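Local coordinates for glycosyl hydrolases family 31 family protein (Aspergillus niger, PDB 6DRU) that hydrolyses xyloglucan oligosaccharides as a family 31 alpha-xylosidase, releasing alpha-xylose from the non-reducing terminal glucose, at residues L650-T655 / T660-Y665; D285-A290 / S356-Y361; V221-Q224 / T230-Q233; L250-S255 / Q270-R275. One frame throughout, in Å; residues are numbered along the deposited sequence.

Followed from the N terminus, the contacts come in series, so none nests within or crosses another. Contact 3 closes a five-residue connection, setting helix 228-239 against the sheet that holds strand 216-222. Contact 4 then spans 14 residues inside the first beta-alpha-beta unit of the TIM-barrel domain, joining strand 252-254 to helix 262-274. Contact 2 closes a longer excursion of 65 residues, bringing the loop after strand 281-284 to a hairpin tip beside the bound sugars; its nearest atoms are about 6 Å from those of contact 4. Last, contact 1 joins two strand ends of the C-terminal domain across four residues, about 41 Å from contact 2 between centres.

Contact 1. Residues L650-T655 / T660-Y665; sequences LVSPVT and TEWPVY. With NAG (2-acetamido-2-deoxy-beta-D-glucopyranose), chain E.
Trp662 lies against the chain from Ser652 to Thr655 and carries most of this contact. The apolar part centres on a CH-pi interaction and adds aliphatic contacts. Val654 CA sits 3.9 Å from the centroid of the six-membered ring of Trp662, and only 12° off the ring normal, which places it over the face. Both methyls of Val654 continue the cover across the same indole, with CG2 3.8 Å from Trp662 CD2. Pro663 CD lies over the opposite face, so the ring is held between two aliphatic groups. Further along, Leu650 CD2 meets Val664 CG1 at 4.2 Å, and Ser652 CB rests near Val664 CG2.

Polar contact is thinner. Ser652 OG approaches the indole edge in the ring plane and accepts a weak hydrogen bond from Trp662 NE1, 3.4 Å long and bent to 141° at the hydrogen. Pro653 O is nearly as close to that nitrogen, but the angle there is too poor for a bond.

A glycan attached to the protein borders the other end of the ring. Thr655 OG1 sits between the backbone N and the carbonyl carbon of its residue, from where Thr655 OG1 donates to NAG O7 at 2.7 Å. The acetyl methyl C8 of that sugar is 3.9 Å from Trp662 CH2.

The touching parts, 650-655 and 662-665, run 136° apart, in roughly opposed directions, yet pair with different partners: strand 649-651 lies between strands 643-645 and 703-705, whereas strand 661-666 pairs with 690-695. Phe704 of strand 703-705 touches both Leu650 and Val664, bridging the two sheets of the C-terminal domain.

Contact 2. Residues D285-A290 / S356-Y361; sequences DYQSWA and SWNGSY. With NAG (2-acetamido-2-deoxy-beta-D-glucopyranose), chain D; XYS (alpha-D-xylopyranose), chain N; BGC (beta-D-glucopyranose), chain F.
The sugar-binding site of this enzyme is bordered here by Tyr286 and Trp357, whose rings meet at their margins, without stacking, with their planes at 29°. Tyr286 CE2 and Trp357 CZ2 are the touching atoms, 3.4 Å apart. Xylose C5 stands 3.6 Å above the centre of the Tyr286 ring, while Gln287 CG backs the opposite face. The hydroxyl of Tyr286 is hydrogen-bonded to O6 of the bound glucose at 3.0 Å, and Trp357 CH2 packs on C6 of that same sugar.

Tyr286 and Gln287 belong to the loop that follows barrel strand 281-284, and Trp357 opens a type I' turn, Trp357 to Ser360, at the tip of the hairpin of strands 355-357 and 360-364. One bond joins loop to hairpin: Trp357 NE1 donates to Gln287 OE1 over 3.3 Å, nearly straight at 165°. The oxygen lies in the indole plane, but the donor stands 58° out of the carbonyl plane. Gln287 bends at chi2 to bring its amide there.

Beside it, Asn358 ND2 is covalently bound to C1 of an N-acetylglucosamine at 1.5 Å. On the xylose side, Asp285 OD2 is hydrogen-bonded to xylose O4, and Asp487, His557 and Arg470 also bond this xylose.

Contact 3. Residues V221-Q224 / T230-Q233; sequences VAAQ and TLQQ
Val221 makes its closest approach through its backbone, Val221 O lying 3.9 Å from Leu231 CD2, while its side chain also faces the helix. The setting is a strand running through a short connection into a helix, strand 216-222 leading to helix 228-239, with the helix folded back over the strand's end. Strand 216-222 belongs to a mixed eight-stranded sheet, and Val221 is bonded through its backbone to Ala188 of the adjacent strand 187-191. The same Ala188 also touches Leu231, as does Met182 of strand 176-183, so the leucine bears on three neighbouring strands of the sheet.

At Ala222 the CB points away from the helix, and the methyl touches Asn80. The residue offers the helix little more than its backbone, Ala222 C being 4.4 Å from Leu231 CD2. Its backbone pairs with Asp27.

Ala223 is the centre of the contact, and its CA is 6.1 Å from that of Leu231. Its CB points toward the helix: Ala223 CB meets CD2 of Leu231 at 3.6 Å, with Leu231 CG at 3.7 Å from the same Ala223 CB. The leucine gets there because its CG stands anti to the carbonyl carbon (chi1 -77°), which carries the branch back over the strand although its CB leaves the helix at an angle to it. Thr230 flanks this packing with its methyl alone, Thr230 CG2 being 4.3 Å from Ala223 CB, while its hydroxyl OG1 is hydrogen-bonded to Asp227 OD1 in the connection.

Contact 4. Residues L250-S255 / Q270-R275; sequences LGYIQS and QNFHDR
Phe272 reaches from its helix to the strand and meets two side chains there, Tyr252 and Gln254. The rings of Tyr252 and Phe272 touch at CE2 and CE1, 4.1 Å apart, their side chains crossing at about a right angle. Gln254 comes to the rim: its OE1 lies in the plane of the Phe272 ring, 3.7 Å from CZ, and its CG is 4.0 Å from that same carbon. The amide plane is turned 44° from the ring.

The two strand residues are tied to each other: Tyr252 OH donates to Gln254 OE1 at 2.6 Å, approaching at 153° to the C=O and tilted 22° from the carbonyl plane. Gln254 has its CG anti to the backbone N and bends at chi2, which swings its amide toward the tyrosine hydroxyl. A second shell holds the other end, where NE2 is hydrogen-bonded to Tyr259 OH and Asn572 O, so both ends of the amide are engaged and its rotation is set.

Farther out, Trp575 meets Phe272 edge-to-face and also takes a cation-pi contact from Arg275. A weak bond of 3.3 Å from Arg275 NE to Asn271 OD1 runs along the helix. Strand 252-254 and helix 262-274 are the first two elements of a beta-alpha-beta unit completed by strand 281-284, part of the TIM barrel.

Between strand and helix the contact itself is thus apolar apart from the amide oxygen at the phenyl rim. Since aromatic C-H edges are slightly positive, the in-plane position of Gln254 OE1 is consistent with weak electrostatic attraction, added to the bond that this buried oxygen accepts from Tyr252.

Contact 1. Residues L650-T655 / T660-Y665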
# COMPACT_ATOMS: atom_id res chain seq x y z
N LEU A 650 -44.22 19.12 24.94
CA LEU A 650 -43.29 19.93 24.16
C LEU A 650 -42.32 20.60 25.13
O LEU A 650 -42.74 21.37 25.99
CB LEU A 650 -44.03 20.98 23.33
CG LEU A 650 -43.14 21.99 22.60
CD1 LEU A 650 -42.63 21.41 21.29
CD2 LEU A 650 -43.88 23.29 22.35
N VAL A 651 -41.03 20.32 24.96
CA VAL A 651 -40.00 20.74 25.90
C VAL A 651 -39.06 21.72 25.21
O VAL A 651 -38.78 21.59 24.01
CB VAL A 651 -39.22 19.52 26.45
CG1 VAL A 651 -38.21 19.96 27.51
CG2 VAL A 651 -40.18 18.48 27.01
N SER A 652 -38.58 22.71 25.97
CA SER A 652 -37.59 23.67 25.47
C SER A 652 -36.77 24.15 26.66
O SER A 652 -37.23 24.98 27.46
CB SER A 652 -38.26 24.84 24.76
OG SER A 652 -37.30 25.81 24.37
N PRO A 653 -35.54 23.66 26.81
CA PRO A 653 -34.73 24.04 27.97
C PRO A 653 -34.24 25.47 27.89
O PRO A 653 -34.06 26.03 26.80
CB PRO A 653 -33.55 23.05 27.93
CG PRO A 653 -33.96 21.99 26.96
CD PRO A 653 -34.87 22.64 25.98
N VAL A 654 -34.02 26.07 29.06
CA VAL A 654 -33.44 27.40 29.15
C VAL A 654 -31.93 27.27 29.08
O VAL A 654 -31.31 26.64 29.94
CB VAL A 654 -33.88 28.11 30.44
CG1 VAL A 654 -33.09 29.40 30.63
CG2 VAL A 654 -35.37 28.40 30.40
N THR A 655 -31.33 27.88 28.05
CA THR A 655 -29.91 27.72 27.78
C THR A 655 -29.12 29.01 28.03
O THR A 655 -28.01 29.16 27.51
CB THR A 655 -29.70 27.25 26.34
OG1 THR A 655 -30.09 28.30 25.44
CG2 THR A 655 -30.54 26.01 26.07
N THR A 660 -35.82 35.01 33.29
CA THR A 660 -37.14 34.79 33.86
C THR A 660 -38.21 34.66 32.79
O THR A 660 -39.34 34.27 33.12
CB THR A 660 -37.51 35.93 34.81
OG1 THR A 660 -37.19 37.19 34.21
CG2 THR A 660 -36.76 35.80 36.12
N GLU A 661 -37.90 34.95 31.53
CA GLU A 661 -38.81 34.80 30.41
C GLU A 661 -38.10 34.03 29.32
O GLU A 661 -36.92 34.28 29.04
CB GLU A 661 -39.24 36.16 29.86
CG GLU A 661 -40.23 36.94 30.69
CD GLU A 661 -41.21 37.72 29.83
OE1 GLU A 661 -41.25 37.47 28.61
OE2 GLU A 661 -41.91 38.60 30.37
N TRP A 662 -38.81 33.09 28.69
CA TRP A 662 -38.21 32.27 27.65
C TRP A 662 -39.12 32.25 26.43
O TRP A 662 -40.33 32.01 26.57
CB TRP A 662 -37.94 30.85 28.15
CG TRP A 662 -36.97 30.12 27.28
CD1 TRP A 662 -37.23 29.06 26.47
CD2 TRP A 662 -35.57 30.41 27.13
NE1 TRP A 662 -36.08 28.66 25.82
CE2 TRP A 662 -35.05 29.48 26.21
CE3 TRP A 662 -34.72 31.37 27.68
CZ2 TRP A 662 -33.71 29.48 25.83
CZ3 TRP A 662 -33.39 31.36 27.30
CH2 TRP A 662 -32.90 30.42 26.39
N PRO A 663 -38.59 32.48 25.23
CA PRO A 663 -39.43 32.44 24.03
C PRO A 663 -39.53 31.05 23.43
O PRO A 663 -38.53 30.50 22.95
CB PRO A 663 -38.73 33.42 23.08
CG PRO A 663 -37.27 33.42 23.53
CD PRO A 663 -37.18 32.76 24.89
N VAL A 664 -40.72 30.46 23.46
CA VAL A 664 -40.96 29.12 22.94
C VAL A 664 -41.86 29.23 21.72
O VAL A 664 -42.89 29.91 21.75
CB VAL A 664 -41.60 28.22 24.01
CG1 VAL A 664 -41.90 26.84 23.43
CG2 VAL A 664 -40.70 28.11 25.23
N TYR A 665 -41.47 28.56 20.64
CA TYR A 665 -42.30 28.49 19.44
C TYR A 665 -43.27 27.32 19.57
O TYR A 665 -42.86 26.16 19.63
CB TYR A 665 -41.46 28.33 18.18
CG TYR A 665 -42.31 28.17 16.95
CD1 TYR A 665 -42.96 29.27 16.39
CD2 TYR A 665 -42.50 26.93 16.35
CE1 TYR A 665 -43.75 29.13 15.27
CE2 TYR A 665 -43.29 26.79 15.23
CZ TYR A 665 -43.91 27.90 14.69
OH TYR A 665 -44.71 27.77 13.58
C1 NAG E . -29.04 29.46 19.22
C2 NAG E . -28.28 29.77 20.50
C3 NAG E . -26.96 30.41 20.24
C4 NAG E . -26.19 29.62 19.21
C5 NAG E . -27.03 29.47 17.97
C6 NAG E . -26.25 28.69 16.92
C7 NAG E . -29.56 30.16 22.56
C8 NAG E . -30.40 31.07 23.44
N2 NAG E . -29.07 30.62 21.32
O3 NAG E . -26.26 30.50 21.46
O4 NAG E . -24.99 30.29 18.90
O5 NAG E . -28.21 28.78 18.31
O6 NAG E . -26.99 27.56 16.52
O7 NAG E . -29.30 29.03 22.94

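Contact 2. Residues D285-A290 / S356-Y361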
# COMPACT_ATOMS: atom_id res chain seq x y z
N ASP A 285 -18.03 4.60 39.03
CA ASP A 285 -17.30 5.01 37.84
C ASP A 285 -16.02 4.17 37.69
O ASP A 285 -15.85 3.13 38.32
CB ASP A 285 -17.01 6.50 37.90
CG ASP A 285 -16.75 7.11 36.52
OD1 ASP A 285 -16.63 6.34 35.55
OD2 ASP A 285 -16.67 8.35 36.42
N TYR A 286 -15.11 4.64 36.84
CA TYR A 286 -13.90 3.90 36.49
C TYR A 286 -12.84 4.05 37.58
O TYR A 286 -13.09 4.58 38.67
CB TYR A 286 -13.39 4.34 35.12
CG TYR A 286 -12.80 5.74 35.03
CD1 TYR A 286 -13.20 6.76 35.89
CD2 TYR A 286 -11.84 6.04 34.08
CE1 TYR A 286 -12.66 8.03 35.80
CE2 TYR A 286 -11.29 7.31 33.97
CZ TYR A 286 -11.70 8.30 34.84
OH TYR A 286 -11.16 9.56 34.73
N GLN A 287 -11.63 3.55 37.30
CA GLN A 287 -10.49 3.58 38.21
C GLN A 287 -10.78 2.86 39.53
O GLN A 287 -10.04 3.04 40.51
CB GLN A 287 -10.03 5.01 38.48
CG GLN A 287 -9.64 5.78 37.22
CD GLN A 287 -8.41 5.22 36.54
OE1 GLN A 287 -8.48 4.23 35.83
NE2 GLN A 287 -7.27 5.86 36.77
N SER A 288 -11.83 2.04 39.57
CA SER A 288 -12.19 1.28 40.75
C SER A 288 -11.60 -0.12 40.75
O SER A 288 -11.95 -0.94 41.60
CB SER A 288 -13.71 1.20 40.88
OG SER A 288 -14.30 0.83 39.65
N TRP A 289 -10.70 -0.42 39.81
CA TRP A 289 -10.07 -1.72 39.68
C TRP A 289 -8.61 -1.64 40.10
O TRP A 289 -8.03 -0.56 40.26
CB TRP A 289 -10.18 -2.23 38.24
CG TRP A 289 -9.86 -1.17 37.23
CD1 TRP A 289 -8.63 -0.67 36.91
CD2 TRP A 289 -10.80 -0.46 36.40
NE1 TRP A 289 -8.74 0.29 35.94
CE2 TRP A 289 -10.06 0.44 35.60
CE3 TRP A 289 -12.19 -0.51 36.25
CZ2 TRP A 289 -10.66 1.28 34.68
CZ3 TRP A 289 -12.78 0.33 35.32
CH2 TRP A 289 -12.02 1.21 34.55
N ALA A 290 -8.00 -2.82 40.28
CA ALA A 290 -6.59 -2.88 40.61
C ALA A 290 -5.71 -2.66 39.38
O ALA A 290 -4.72 -1.92 39.45
CB ALA A 290 -6.26 -4.21 41.28
N SER A 356 -2.72 4.43 25.43
CA SER A 356 -2.16 4.50 26.77
C SER A 356 -3.21 5.06 27.72
O SER A 356 -4.14 5.76 27.31
CB SER A 356 -0.89 5.36 26.83
OG SER A 356 -1.17 6.71 26.50
N TRP A 357 -3.04 4.75 29.00
CA TRP A 357 -3.89 5.25 30.07
C TRP A 357 -3.28 4.82 31.39
O TRP A 357 -2.68 3.74 31.48
CB TRP A 357 -5.33 4.75 29.96
CG TRP A 357 -6.21 5.26 31.05
CD1 TRP A 357 -6.70 4.56 32.11
CD2 TRP A 357 -6.68 6.61 31.21
NE1 TRP A 357 -7.46 5.38 32.91
CE2 TRP A 357 -7.46 6.64 32.38
CE3 TRP A 357 -6.52 7.78 30.47
CZ2 TRP A 357 -8.08 7.81 32.82
CZ3 TRP A 357 -7.14 8.94 30.91
CH2 TRP A 357 -7.91 8.94 32.08
N ASN A 358 -3.44 5.66 32.41
CA ASN A 358 -2.98 5.35 33.77
C ASN A 358 -1.47 5.12 33.79
O ASN A 358 -0.96 4.30 34.56
CB ASN A 358 -3.74 4.15 34.34
CG ASN A 358 -3.51 3.95 35.82
OD1 ASN A 358 -2.91 2.96 36.23
ND2 ASN A 358 -4.00 4.88 36.63
N GLY A 359 -0.74 5.84 32.94
CA GLY A 359 0.70 5.74 32.89
C GLY A 359 1.24 4.48 32.25
O GLY A 359 2.44 4.22 32.33
N SER A 360 0.38 3.68 31.61
CA SER A 360 0.79 2.44 30.98
C SER A 360 0.21 2.38 29.57
O SER A 360 -0.90 2.84 29.32
CB SER A 360 0.32 1.22 31.78
OG SER A 360 0.72 1.32 33.14
N TYR A 361 0.98 1.80 28.65
CA TYR A 361 0.48 1.55 27.31
C TYR A 361 -0.30 0.24 27.29
O TYR A 361 0.11 -0.75 27.91
CB TYR A 361 1.63 1.52 26.30
CG TYR A 361 2.27 2.88 26.10
CD1 TYR A 361 3.33 3.29 26.89
CD2 TYR A 361 1.78 3.75 25.14
CE1 TYR A 361 3.91 4.54 26.71
CE2 TYR A 361 2.35 5.00 24.96
CZ TYR A 361 3.41 5.39 25.75
OH TYR A 361 3.98 6.63 25.57
C1 NAG D . -3.85 4.40 38.01
C2 NAG D . -3.20 5.35 39.00
C3 NAG D . -3.26 4.91 40.42
C4 NAG D . -4.58 4.28 40.78
C5 NAG D . -4.96 3.24 39.74
C6 NAG D . -6.28 2.61 40.11
C7 NAG D . -1.43 6.54 37.75
C8 NAG D . 0.03 6.67 37.36
N2 NAG D . -1.83 5.49 38.62
O3 NAG D . -3.00 6.02 41.25
O4 NAG D . -4.47 3.66 42.04
O5 NAG D . -5.07 3.89 38.50
O6 NAG D . -6.96 2.23 38.93
O7 NAG D . -2.24 7.33 37.32
C1 XYS N . -14.88 8.95 30.51
C2 XYS N . -16.39 8.97 30.57
C3 XYS N . -16.81 9.60 31.88
C4 XYS N . -16.14 8.89 33.03
C5 XYS N . -14.65 8.83 32.78
O1 XYS N . -14.38 10.26 30.61
O2 XYS N . -16.89 9.72 29.49
O3 XYS N . -18.21 9.50 32.02
O4 XYS N . -16.39 9.59 34.22
O5 XYS N . -14.38 8.17 31.57
C2 BGC F . -8.91 13.14 29.01
C3 BGC F . -9.38 12.11 28.04
C4 BGC F . -9.84 10.85 28.80
C5 BGC F . -10.81 11.22 29.88
C6 BGC F . -11.15 9.98 30.70
C1 BGC F . -10.03 13.39 29.99
O2 BGC F . -8.57 14.36 28.32
O3 BGC F . -8.35 11.80 27.18
O4 BGC F . -10.46 9.96 27.90
O5 BGC F . -10.25 12.19 30.74
O6 BGC F . -11.72 10.37 31.93

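Contact 3. Residues V221-Q224 / T230-Q233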
# COMPACT_ATOMS: atom_id res chain seq x y z
N VAL A 221 -35.43 3.07 1.36
CA VAL A 221 -36.84 2.86 1.64
C VAL A 221 -37.57 4.19 1.48
O VAL A 221 -37.07 5.23 1.91
CB VAL A 221 -37.06 2.27 3.06
CG1 VAL A 221 -36.39 3.15 4.11
CG2 VAL A 221 -38.54 2.11 3.34
N ALA A 222 -38.74 4.14 0.85
CA ALA A 222 -39.52 5.34 0.55
C ALA A 222 -40.75 5.44 1.45
O ALA A 222 -41.30 4.43 1.91
CB ALA A 222 -39.98 5.34 -0.91
N ALA A 223 -41.17 6.68 1.70
CA ALA A 223 -42.40 6.95 2.44
C ALA A 223 -43.01 8.24 1.91
O ALA A 223 -42.32 9.09 1.34
CB ALA A 223 -42.15 7.05 3.95
N GLN A 224 -44.32 8.38 2.11
CA GLN A 224 -45.00 9.58 1.65
C GLN A 224 -44.49 10.80 2.40
O GLN A 224 -44.16 10.71 3.59
CB GLN A 224 -46.51 9.44 1.83
CG GLN A 224 -47.13 8.31 1.02
CD GLN A 224 -46.93 8.50 -0.48
OE1 GLN A 224 -46.88 9.62 -0.97
NE2 GLN A 224 -46.83 7.39 -1.20
N THR A 230 -43.40 6.68 9.58
CA THR A 230 -43.30 5.46 8.78
C THR A 230 -41.85 5.16 8.42
O THR A 230 -41.42 4.00 8.45
CB THR A 230 -44.14 5.59 7.52
OG1 THR A 230 -45.52 5.78 7.88
CG2 THR A 230 -44.02 4.34 6.66
N LEU A 231 -41.07 6.20 8.09
CA LEU A 231 -39.65 6.00 7.81
C LEU A 231 -38.95 5.33 8.99
O LEU A 231 -38.19 4.37 8.81
CB LEU A 231 -38.99 7.34 7.48
CG LEU A 231 -39.22 7.90 6.08
CD1 LEU A 231 -38.56 9.26 5.93
CD2 LEU A 231 -38.71 6.93 5.03
N GLN A 232 -39.21 5.81 10.21
CA GLN A 232 -38.63 5.18 11.39
C GLN A 232 -39.20 3.79 11.62
O GLN A 232 -38.51 2.93 12.17
CB GLN A 232 -38.86 6.06 12.62
CG GLN A 232 -38.04 7.34 12.62
CD GLN A 232 -36.55 7.07 12.64
OE1 GLN A 232 -36.07 6.22 13.38
NE2 GLN A 232 -35.81 7.81 11.81
N GLN A 233 -40.45 3.55 11.21
CA GLN A 233 -41.00 2.20 11.29
C GLN A 233 -40.25 1.25 10.36
O GLN A 233 -40.03 0.09 10.70
CB GLN A 233 -42.49 2.22 10.94
CG GLN A 233 -43.29 1.09 11.58
CD GLN A 233 -44.67 0.95 10.96
OE1 GLN A 233 -45.35 1.94 10.70
NE2 GLN A 233 -45.09 -0.29 10.73

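Contact 4. Residues L250-S255 / Q270-R275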
# COMPACT_ATOMS: atom_id res chain seq x y z
N LEU A 250 -36.25 3.79 34.52
CA LEU A 250 -36.94 5.02 34.17
C LEU A 250 -36.95 6.04 35.30
O LEU A 250 -37.53 7.12 35.13
CB LEU A 250 -38.38 4.70 33.76
CG LEU A 250 -38.55 3.71 32.61
CD1 LEU A 250 -40.02 3.41 32.36
CD2 LEU A 250 -37.89 4.25 31.35
N GLY A 251 -36.31 5.75 36.42
CA GLY A 251 -36.29 6.63 37.57
C GLY A 251 -35.11 7.58 37.57
O GLY A 251 -34.62 8.01 36.52
N TYR A 252 -34.65 7.90 38.77
CA TYR A 252 -33.53 8.82 38.96
C TYR A 252 -32.23 8.04 39.08
O TYR A 252 -32.12 7.14 39.92
CB TYR A 252 -33.76 9.69 40.20
CG TYR A 252 -32.61 10.61 40.53
CD1 TYR A 252 -32.36 11.75 39.77
CD2 TYR A 252 -31.78 10.35 41.62
CE1 TYR A 252 -31.32 12.60 40.08
CE2 TYR A 252 -30.74 11.20 41.94
CZ TYR A 252 -30.51 12.32 41.17
OH TYR A 252 -29.46 13.16 41.48
N ILE A 253 -31.26 8.38 38.24
CA ILE A 253 -29.98 7.68 38.18
C ILE A 253 -28.91 8.60 38.75
O ILE A 253 -28.60 9.65 38.17
CB ILE A 253 -29.64 7.25 36.75
CG1 ILE A 253 -30.68 6.26 36.23
CG2 ILE A 253 -28.25 6.65 36.69
CD1 ILE A 253 -30.69 6.10 34.73
N GLN A 254 -28.35 8.21 39.89
CA GLN A 254 -27.32 8.99 40.57
C GLN A 254 -25.94 8.49 40.14
O GLN A 254 -25.67 7.29 40.16
CB GLN A 254 -27.47 8.88 42.09
CG GLN A 254 -26.43 9.66 42.87
CD GLN A 254 -26.55 11.15 42.66
OE1 GLN A 254 -27.66 11.70 42.61
NE2 GLN A 254 -25.42 11.83 42.54
N SER A 255 -25.07 9.43 39.77
CA SER A 255 -23.72 9.08 39.36
C SER A 255 -22.84 10.31 39.49
O SER A 255 -23.32 11.44 39.55
CB SER A 255 -23.69 8.55 37.92
OG SER A 255 -22.36 8.31 37.49
N GLN A 270 -27.45 5.46 52.43
CA GLN A 270 -27.99 5.88 53.72
C GLN A 270 -28.53 7.31 53.66
O GLN A 270 -29.52 7.63 54.33
CB GLN A 270 -26.92 5.76 54.80
CG GLN A 270 -27.46 5.78 56.22
CD GLN A 270 -28.20 4.51 56.59
OE1 GLN A 270 -27.59 3.44 56.69
NE2 GLN A 270 -29.51 4.61 56.79
N ASN A 271 -27.89 8.18 52.87
CA ASN A 271 -28.35 9.56 52.77
C ASN A 271 -29.68 9.65 52.04
O ASN A 271 -30.59 10.36 52.49
CB ASN A 271 -27.29 10.41 52.07
CG ASN A 271 -26.51 11.28 53.03
OD1 ASN A 271 -26.86 12.43 53.26
ND2 ASN A 271 -25.44 10.72 53.59
N PHE A 272 -29.82 8.94 50.92
CA PHE A 272 -31.09 8.92 50.21
C PHE A 272 -32.20 8.35 51.10
O PHE A 272 -33.34 8.83 51.07
CB PHE A 272 -30.97 8.10 48.93
CG PHE A 272 -30.37 8.86 47.78
CD1 PHE A 272 -31.15 9.71 47.01
CD2 PHE A 272 -29.02 8.74 47.48
CE1 PHE A 272 -30.60 10.41 45.95
CE2 PHE A 272 -28.47 9.44 46.43
CZ PHE A 272 -29.25 10.27 45.66
N HIS A 273 -31.87 7.33 51.90
CA HIS A 273 -32.86 6.71 52.76
C HIS A 273 -33.27 7.64 53.90
O HIS A 273 -34.47 7.82 54.16
CB HIS A 273 -32.32 5.39 53.31
CG HIS A 273 -33.20 4.76 54.35
ND1 HIS A 273 -32.90 4.80 55.70
CD2 HIS A 273 -34.37 4.09 54.24
CE1 HIS A 273 -33.84 4.17 56.37
NE2 HIS A 273 -34.75 3.73 55.52
N ASP A 274 -32.29 8.23 54.58
CA ASP A 274 -32.61 9.09 55.72
C ASP A 274 -33.37 10.34 55.28
O ASP A 274 -34.28 10.79 55.99
CB ASP A 274 -31.32 9.48 56.46
CG ASP A 274 -30.64 8.29 57.11
OD1 ASP A 274 -31.22 7.18 57.09
OD2 ASP A 274 -29.52 8.46 57.64
N ARG A 275 -33.03 10.89 54.12
CA ARG A 275 -33.71 12.08 53.61
C ARG A 275 -34.99 11.75 52.86
O ARG A 275 -35.69 12.67 52.43
CB ARG A 275 -32.78 12.87 52.69
CG ARG A 275 -31.53 13.41 53.37
CD ARG A 275 -30.62 14.06 52.34
NE ARG A 275 -29.37 14.55 52.93
CZ ARG A 275 -29.11 15.83 53.15
NH1 ARG A 275 -30.01 16.76 52.84
NH2 ARG A 275 -27.95 16.19 53.69